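Local coordinates for hypothetical protein PH1505 (Pyrococcus horikoshii, PDB 2CYJ) that is of unknown function, a small alpha/beta protein of the DUF498 (Mth938-like) family from a hyperthermophilic archaeon, at residues V11-K16 with I22-S27; L64-G67 with M73-L76; K99-L104 with I110-H115. One frame throughout, in Å; residues are numbered along the deposited sequence. Where two conformers were deposited one is given.

Interaction 1. Residues V11-K16 with I22-S27; sequences VKIDGK and IVIYPS
The apolar contact rests on the delta methyl of I13, which meets two isoleucines of strand 22-24. I13 CD1 lies 3.8 Å from I22 CD1, where the two side chains pass at a slant. I13 CD1 is also 4.0 Å from I24 CD1, and here the two chains approach end on. At the edge of the group V11 CG2 adds a looser touch of 4.3 Å to I22 CD1. All four residues are buried, and branched, purely hydrocarbon side chains suit such a place: each fills its share of the interior without carrying a polar group there. I22 differs from the other two isoleucines in its first torsion, 58°, which sets CG1 between the backbone N and the carbonyl carbon and carries CD1 over to I13. I30 of the neighbouring strand 30-32 packs against both I13 and I22, and F18 of strand 16-18 against V11 and I13.

The hydrogen bonds here belong to the backbone of 11-16. I13 N to K16 O and K16 N to I13 O, each 3.0 Å, close a type I' turn. D14 and G15 occupy its two corners with positive phi, a conformation that glycine adopts readily at G15, and the lysines K12 and K16 keep their charged ends away from the apolar group.

The strand axes come no nearer than 11.2 Å and run 30° apart, too far for backbone pairing. Side chains alone therefore join the two, as is characteristic of sheet-on-sheet packing, here between a small antiparallel beta-meander and the central mixed sheet.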
loop_
_atom_site.group_PDB
_atom_site.type_symbol
_atom_site.label_atom_id
_atom_site.label_comp_id
_atom_site.label_asym_id
_atom_site.label_seq_id
_atom_site.Cartn_x
_atom_site.Cartn_y
_atom_site.Cartn_z
ATOM N N VAL A 11 -0.889 7.598 10.335
ATOM C CA VAL A 11 -0.607 8.503 9.230
ATOM C C VAL A 11 -1.783 9.459 9.055
ATOM O O VAL A 11 -2.937 9.072 9.252
ATOM C CB VAL A 11 -0.341 7.751 7.900
ATOM C CG1 VAL A 11 0.886 6.854 8.061
ATOM C CG2 VAL A 11 -1.566 6.958 7.475
ATOM N N LYS A 12 -1.484 10.718 8.732
ATOM C CA LYS A 12 -2.517 11.732 8.516
ATOM C C LYS A 12 -2.475 12.044 7.028
ATOM O O LYS A 12 -1.474 12.556 6.521
ATOM C CB LYS A 12 -2.241 13.002 9.327
ATOM C CG LYS A 12 -3.375 14.026 9.244
ATOM C CD LYS A 12 -3.060 15.266 10.062
ATOM C CE LYS A 12 -4.029 16.396 9.757
ATOM N NZ LYS A 12 -3.732 17.557 10.648
ATOM N N ILE A 13 -3.554 11.703 6.333
ATOM C CA ILE A 13 -3.648 11.899 4.895
ATOM C C ILE A 13 -5.015 12.505 4.582
ATOM O O ILE A 13 -6.033 12.052 5.115
ATOM C CB ILE A 13 -3.452 10.540 4.175
ATOM C CG1 ILE A 13 -2.038 10.022 4.465
ATOM C CG2 ILE A 13 -3.685 10.694 2.675
ATOM C CD1 ILE A 13 -1.718 8.664 3.852
ATOM N N ASP A 14 -5.027 13.532 3.729
ATOM C CA ASP A 14 -6.256 14.243 3.372
ATOM C C ASP A 14 -6.895 14.811 4.636
ATOM O O ASP A 14 -8.119 14.996 4.713
ATOM C CB ASP A 14 -7.247 13.325 2.648
ATOM C CG ASP A 14 -6.839 13.031 1.222
ATOM O OD1 ASP A 14 -7.633 12.372 0.509
ATOM O OD2 ASP A 14 -5.737 13.449 0.805
ATOM N N GLY A 15 -6.049 15.067 5.631
ATOM C CA GLY A 15 -6.499 15.642 6.890
ATOM C C GLY A 15 -7.097 14.680 7.891
ATOM O O GLY A 15 -7.478 15.083 8.997
ATOM N N LYS A 16 -7.170 13.410 7.516
ATOM C CA LYS A 16 -7.747 12.388 8.380
ATOM C C LYS A 16 -6.671 11.499 8.989
ATOM O O LYS A 16 -5.683 11.188 8.337
ATOM C CB LYS A 16 -8.732 11.538 7.576
ATOM C CG LYS A 16 -9.959 12.314 7.098
ATOM C CD LYS A 16 -10.856 11.487 6.180
ATOM C CE LYS A 16 -10.174 11.197 4.849
ATOM N NZ LYS A 16 -11.016 10.355 3.948
ATOM N N ILE A 22 -3.844 1.178 5.145
ATOM C CA ILE A 22 -4.768 1.705 4.152
ATOM C C ILE A 22 -4.320 1.425 2.730
ATOM O O ILE A 22 -3.162 1.081 2.474
ATOM C CB ILE A 22 -4.951 3.250 4.281
ATOM C CG1 ILE A 22 -3.603 3.970 4.136
ATOM C CG2 ILE A 22 -5.604 3.586 5.622
ATOM C CD1 ILE A 22 -3.723 5.497 4.087
ATOM N N VAL A 23 -5.280 1.565 1.821
ATOM C CA VAL A 23 -5.067 1.418 0.396
ATOM C C VAL A 23 -5.500 2.748 -0.222
ATOM O O VAL A 23 -6.596 3.244 0.049
ATOM C CB VAL A 23 -5.917 0.268 -0.196
ATOM C CG1 VAL A 23 -5.736 0.198 -1.709
ATOM C CG2 VAL A 23 -5.503 -1.045 0.435
ATOM N N ILE A 24 -4.611 3.354 -1.001
ATOM C CA ILE A 24 -4.910 4.609 -1.670
ATOM C C ILE A 24 -4.986 4.275 -3.156
ATOM O O ILE A 24 -3.999 3.836 -3.758
ATOM C CB ILE A 24 -3.807 5.663 -1.440
ATOM C CG1 ILE A 24 -3.632 5.914 0.064
ATOM C CG2 ILE A 24 -4.166 6.951 -2.167
ATOM C CD1 ILE A 24 -2.359 6.683 0.425
ATOM N N TYR A 25 -6.171 4.444 -3.731
ATOM C CA TYR A 25 -6.391 4.172 -5.144
ATOM C C TYR A 25 -5.906 5.324 -6.015
ATOM O O TYR A 25 -5.740 6.442 -5.541
ATOM C CB TYR A 25 -7.880 3.906 -5.368
ATOM C CG TYR A 25 -8.299 2.604 -4.735
ATOM C CD1 TYR A 25 -8.126 1.404 -5.420
ATOM C CD2 TYR A 25 -8.774 2.554 -3.422
ATOM C CE1 TYR A 25 -8.405 0.189 -4.828
ATOM C CE2 TYR A 25 -9.058 1.321 -2.810
ATOM C CZ TYR A 25 -8.864 0.146 -3.532
ATOM O OH TYR A 25 -9.118 -1.086 -2.972
ATOM N N PRO A 26 -5.660 5.062 -7.312
ATOM C CA PRO A 26 -5.188 6.092 -8.247
ATOM C C PRO A 26 -5.993 7.385 -8.228
ATOM O O PRO A 26 -5.436 8.467 -8.428
ATOM C CB PRO A 26 -5.270 5.392 -9.604
ATOM C CG PRO A 26 -4.958 3.985 -9.260
ATOM C CD PRO A 26 -5.719 3.746 -7.973
ATOM N N SER A 27 -7.299 7.259 -8.008
ATOM C CA SER A 27 -8.214 8.400 -7.958
ATOM C C SER A 27 -8.095 9.189 -6.671
ATOM O O SER A 27 -8.654 10.276 -6.563
ATOM C CB SER A 27 -9.662 7.923 -8.059
ATOM O OG SER A 27 -9.983 7.089 -6.951
#

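Interaction 2. Residues L64-G67 with M73-L76; sequences LLVG and MLSL
L76 holds its CG anti to its own carbonyl carbon (chi1 -71°), while L64 sends CG anti to the backbone N (chi1 169°), and these torsions aim the two leucines at one another from facing segments. The setting is the face of the central mixed sheet of this alpha/beta fold: strand 63-68 is an inner, parallel member of it, and residues 74-76 lie over that face, nearly antiparallel to 64-67 (166° between their end-to-end directions). CA atoms of V66 and S75 remain 8.3 Å apart, a spacing for side-chain packing and not for sheet pairing.

Alternation along the strand explains the choice of residues. L64 and V66 point toward 73-76 and L65 to the other face, whereas on the partner L74 and L76 point inward and S75, a small polar residue at a partly exposed place, points away. G67 adds only backbone, G67 O being 4.5 Å from L74 CD2. L76 N is hydrogen-bonded to E91, and the L76 side chain also packs on L48 and V89.

The longer leucines L74 and L76 reach to V66, whose two methyls sit close to the strand. V66 CG1 is 4.5 Å from L74 CD2, a loose touch. L76 CD1 meets two partners, 3.9 Å from L64 CD2 and 4.1 Å from V66 CG2.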
loop_
_atom_site.group_PDB
_atom_site.type_symbol
_atom_site.label_atom_id
_atom_site.label_comp_id
_atom_site.label_asym_id
_atom_site.label_seq_id
_atom_site.Cartn_x
_atom_site.Cartn_y
_atom_site.Cartn_z
ATOM N N LEU A 64 2.303 0.097 -8.680
ATOM C CA LEU A 64 1.845 -0.428 -7.393
ATOM C C LEU A 64 2.964 -0.027 -6.433
ATOM O O LEU A 64 4.122 -0.436 -6.600
ATOM C CB LEU A 64 1.702 -1.959 -7.368
ATOM C CG LEU A 64 1.475 -2.493 -5.936
ATOM C CD1 LEU A 64 0.124 -2.030 -5.384
ATOM C CD2 LEU A 64 1.564 -4.008 -5.927
ATOM N N LEU A 65 2.622 0.800 -5.451
ATOM C CA LEU A 65 3.579 1.267 -4.456
ATOM C C LEU A 65 3.199 0.684 -3.105
ATOM O O LEU A 65 2.083 0.877 -2.620
ATOM C CB LEU A 65 3.581 2.800 -4.405
ATOM C CG LEU A 65 4.521 3.523 -3.421
ATOM C CD1 LEU A 65 3.889 3.579 -2.039
ATOM C CD2 LEU A 65 5.881 2.849 -3.401
ATOM N N VAL A 66 4.126 -0.049 -2.505
ATOM C CA VAL A 66 3.862 -0.652 -1.209
ATOM C C VAL A 66 4.757 -0.081 -0.121
ATOM O O VAL A 66 5.984 -0.094 -0.254
ATOM C CB VAL A 66 4.073 -2.198 -1.237
ATOM C CG1 VAL A 66 3.700 -2.814 0.115
ATOM C CG2 VAL A 66 3.231 -2.828 -2.350
ATOM N N GLY A 67 4.126 0.453 0.924
ATOM C CA GLY A 67 4.827 0.955 2.099
ATOM C C GLY A 67 4.892 -0.305 2.954
ATOM O O GLY A 67 3.879 -0.763 3.503
ATOM N N MET A 73 9.109 -4.597 7.291
ATOM C CA MET A 73 8.909 -6.017 7.547
ATOM C C MET A 73 7.866 -6.732 6.701
ATOM O O MET A 73 7.774 -7.964 6.732
ATOM C CB MET A 73 8.624 -6.229 9.030
ATOM C CG MET A 73 9.757 -5.725 9.890
ATOM S SD MET A 73 9.640 -6.310 11.581
ATOM C CE MET A 73 11.067 -5.489 12.314
ATOM N N LEU A 74 7.086 -5.973 5.942
ATOM C CA LEU A 74 6.074 -6.573 5.083
ATOM C C LEU A 74 6.632 -6.754 3.682
ATOM O O LEU A 74 7.465 -5.977 3.235
ATOM C CB LEU A 74 4.841 -5.668 4.996
ATOM C CG LEU A 74 3.794 -6.089 3.959
ATOM C CD1 LEU A 74 3.218 -7.441 4.331
ATOM C CD2 LEU A 74 2.697 -5.039 3.874
ATOM N N SER A 75 6.186 -7.780 2.976
ATOM C CA SER A 75 6.641 -7.943 1.608
ATOM C C SER A 75 5.578 -8.656 0.802
ATOM O O SER A 75 4.753 -9.381 1.361
ATOM C CB SER A 75 7.952 -8.724 1.546
ATOM O OG SER A 75 7.761 -10.063 1.948
ATOM N N LEU A 76 5.588 -8.417 -0.505
ATOM C CA LEU A 76 4.659 -9.062 -1.423
ATOM C C LEU A 76 5.158 -10.469 -1.702
ATOM O O LEU A 76 6.350 -10.668 -1.954
ATOM C CB LEU A 76 4.620 -8.320 -2.762
ATOM C CG LEU A 76 3.974 -6.942 -2.857
ATOM C CD1 LEU A 76 4.256 -6.341 -4.224
ATOM C CD2 LEU A 76 2.478 -7.072 -2.622
#

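Interaction 3. Residues K99-L104 with I110-H115; sequences KLLEEL and ILAIIH
L101 and I110 lie alongside one another, their side chains running in opposing senses. From I110 CB, 4.2 Å from L101 CD1, the chain forks. I110 CG2 makes the closer touch, 3.6 Å from L101 CD1. The other branch, with CG1 anti to the carbonyl carbon (chi1 -49°), leads to I110 CD1, which lies 3.7 Å from L104 CB and 4.1 Å from L101 CD1. One beta-branched residue thus fills the angle between two helix positions three apart. L101 spends its second methyl on the next inward-facing strand position: L101 CD2 is 4.1 Å from A112 CB. A short alanine fits there, where the CA atoms of L101 and A112 are 8.0 Å apart and the leucine supplies the length.

The faces of the helix divide by polarity. E102 points away from the strand and is exposed; K99, one turn earlier, gives E102 OE1 a 2.9 Å hydrogen bond from K99 NZ on its syn lone pair, part of a salt bridge. L104, partly exposed, borders the contact. L101 also touches I24 of the neighbouring strand.

The 99-104 part of the helix runs at 166° to strand 110-115, completing a beta-alpha-beta crossover: strand 88-92, helix 94-104 and strand 110-115, with strand 63-68 between the two parallel strands.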
loop_
_atom_site.group_PDB
_atom_site.type_symbol
_atom_site.label_atom_id
_atom_site.label_comp_id
_atom_site.label_asym_id
_atom_site.label_seq_id
_atom_site.Cartn_x
_atom_site.Cartn_y
_atom_site.Cartn_z
ATOM N N LYS A 99 6.793 9.365 1.063
ATOM C CA LYS A 99 7.449 10.555 0.551
ATOM C C LYS A 99 7.545 10.405 -0.976
ATOM O O LYS A 99 7.335 11.372 -1.714
ATOM C CB LYS A 99 8.835 10.715 1.183
ATOM C CG LYS A 99 9.434 12.115 1.007
ATOM C CD LYS A 99 8.544 13.189 1.643
ATOM C CE LYS A 99 9.142 14.583 1.510
ATOM N NZ LYS A 99 8.149 15.610 1.950
ATOM N N LEU A 100 7.830 9.192 -1.450
ATOM C CA LEU A 100 7.916 8.942 -2.887
ATOM C C LEU A 100 6.522 9.044 -3.521
ATOM O O LEU A 100 6.384 9.523 -4.645
ATOM C CB LEU A 100 8.509 7.556 -3.163
ATOM C CG LEU A 100 8.683 7.175 -4.634
ATOM C CD1 LEU A 100 9.696 8.101 -5.311
ATOM C CD2 LEU A 100 9.173 5.734 -4.707
ATOM N N LEU A 101 5.488 8.596 -2.809
ATOM C CA LEU A 101 4.126 8.692 -3.335
ATOM C C LEU A 101 3.789 10.165 -3.586
ATOM O O LEU A 101 3.215 10.530 -4.611
ATOM C CB LEU A 101 3.125 8.098 -2.341
ATOM C CG LEU A 101 1.670 8.071 -2.826
ATOM C CD1 LEU A 101 1.540 7.156 -4.043
ATOM C CD2 LEU A 101 0.767 7.586 -1.692
ATOM N N GLU A 102 4.141 11.011 -2.628
ATOM C CA GLU A 102 3.913 12.440 -2.755
ATOM C C GLU A 102 4.659 12.989 -3.975
ATOM O O GLU A 102 4.115 13.797 -4.734
ATOM C CB GLU A 102 4.408 13.130 -1.488
ATOM C CG GLU A 102 4.355 14.640 -1.512
ATOM C CD GLU A 102 4.933 15.224 -0.245
ATOM O OE1 GLU A 102 6.178 15.303 -0.140
ATOM O OE2 GLU A 102 4.144 15.582 0.659
ATOM N N GLU A 103 5.899 12.541 -4.158
ATOM C CA GLU A 103 6.729 12.993 -5.267
ATOM C C GLU A 103 6.164 12.587 -6.636
ATOM O O GLU A 103 6.168 13.377 -7.576
ATOM C CB GLU A 103 8.141 12.431 -5.092
ATOM C CG GLU A 103 9.145 12.906 -6.119
ATOM C CD GLU A 103 10.463 12.173 -6.014
ATOM O OE1 GLU A 103 10.930 11.921 -4.882
ATOM O OE2 GLU A 103 11.040 11.853 -7.067
ATOM N N LEU A 104 5.661 11.360 -6.735
ATOM C CA LEU A 104 5.134 10.843 -7.999
ATOM C C LEU A 104 3.669 11.152 -8.292
ATOM O O LEU A 104 3.226 11.061 -9.438
ATOM C CB LEU A 104 5.328 9.325 -8.045
ATOM C CG LEU A 104 6.742 8.775 -7.836
ATOM C CD1 LEU A 104 6.689 7.247 -7.789
ATOM C CD2 LEU A 104 7.655 9.238 -8.959
ATOM N N ILE A 110 -1.204 5.696 -9.654
ATOM C CA ILE A 110 -0.621 4.899 -8.598
ATOM C C ILE A 110 -1.593 4.279 -7.608
ATOM O O ILE A 110 -2.465 4.967 -7.064
ATOM C CB ILE A 110 0.375 5.760 -7.796
ATOM C CG1 ILE A 110 1.324 6.489 -8.753
ATOM C CG2 ILE A 110 1.166 4.891 -6.852
ATOM C CD1 ILE A 110 2.104 7.611 -8.096
ATOM N N LEU A 111 -1.428 2.974 -7.398
ATOM C CA LEU A 111 -2.194 2.216 -6.410
ATOM C C LEU A 111 -1.197 2.013 -5.259
ATOM O O LEU A 111 -0.112 1.461 -5.465
ATOM C CB LEU A 111 -2.617 0.855 -6.965
ATOM C CG LEU A 111 -3.244 -0.103 -5.938
ATOM C CD1 LEU A 111 -4.532 0.480 -5.338
ATOM C CD2 LEU A 111 -3.527 -1.435 -6.633
ATOM N N ALA A 112 -1.540 2.463 -4.056
ATOM C CA ALA A 112 -0.618 2.319 -2.932
ATOM C C ALA A 112 -1.208 1.515 -1.787
ATOM O O ALA A 112 -2.362 1.708 -1.431
ATOM C CB ALA A 112 -0.202 3.707 -2.410
ATOM N N ILE A 113 -0.419 0.600 -1.232
ATOM C CA ILE A 113 -0.851 -0.199 -0.084
ATOM C C ILE A 113 0.134 0.210 0.999
ATOM O O ILE A 113 1.353 0.044 0.847
ATOM C CB ILE A 113 -0.755 -1.704 -0.361
ATOM C CG1 ILE A 113 -1.666 -2.062 -1.542
ATOM C CG2 ILE A 113 -1.162 -2.487 0.887
ATOM C CD1 ILE A 113 -1.462 -3.472 -2.070
ATOM N N ILE A 114 -0.401 0.771 2.074
ATOM C CA ILE A 114 0.422 1.298 3.151
ATOM C C ILE A 114 0.293 0.562 4.476
ATOM O O ILE A 114 -0.776 0.559 5.099
ATOM C CB ILE A 114 0.057 2.785 3.390
ATOM C CG1 ILE A 114 0.099 3.563 2.062
ATOM C CG2 ILE A 114 0.969 3.389 4.453
ATOM C CD1 ILE A 114 1.478 3.656 1.394
ATOM N N HIS A 115 1.393 -0.049 4.907
ATOM C CA HIS A 115 1.438 -0.764 6.171
ATOM C C HIS A 115 2.047 0.220 7.174
ATOM O O HIS A 115 3.184 0.671 7.009
ATOM C CB HIS A 115 2.296 -2.016 6.008
ATOM C CG HIS A 115 2.362 -2.867 7.236
ATOM N ND1 HIS A 115 1.239 -3.313 7.891
ATOM C CD2 HIS A 115 3.422 -3.360 7.922
ATOM C CE1 HIS A 115 1.603 -4.050 8.927
ATOM N NE2 HIS A 115 2.921 -4.094 8.968
#

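Strand 110-115 ties the three contacts together, since it lies between strands 22-24 and 63-68 in the central sheet. To interaction 1 it is joined by probable hydrogen bonds I22 O to I114 N and I24 N to A112 O, and to interaction 2 by two more probable bonds, G67 N to I113 O and L65 N to L111 O, each of the four 2.8 Å. The centres of interactions 1 and 3 are about 9 Å apart and those of 2 and 3 about 10 Å, whereas 1 and 2 lie about 16 Å apart and do not touch. No active site is known; an acetate ion, probably from the crystallisation liquor, lies about 4 Å from the L104 side chain of interaction 3.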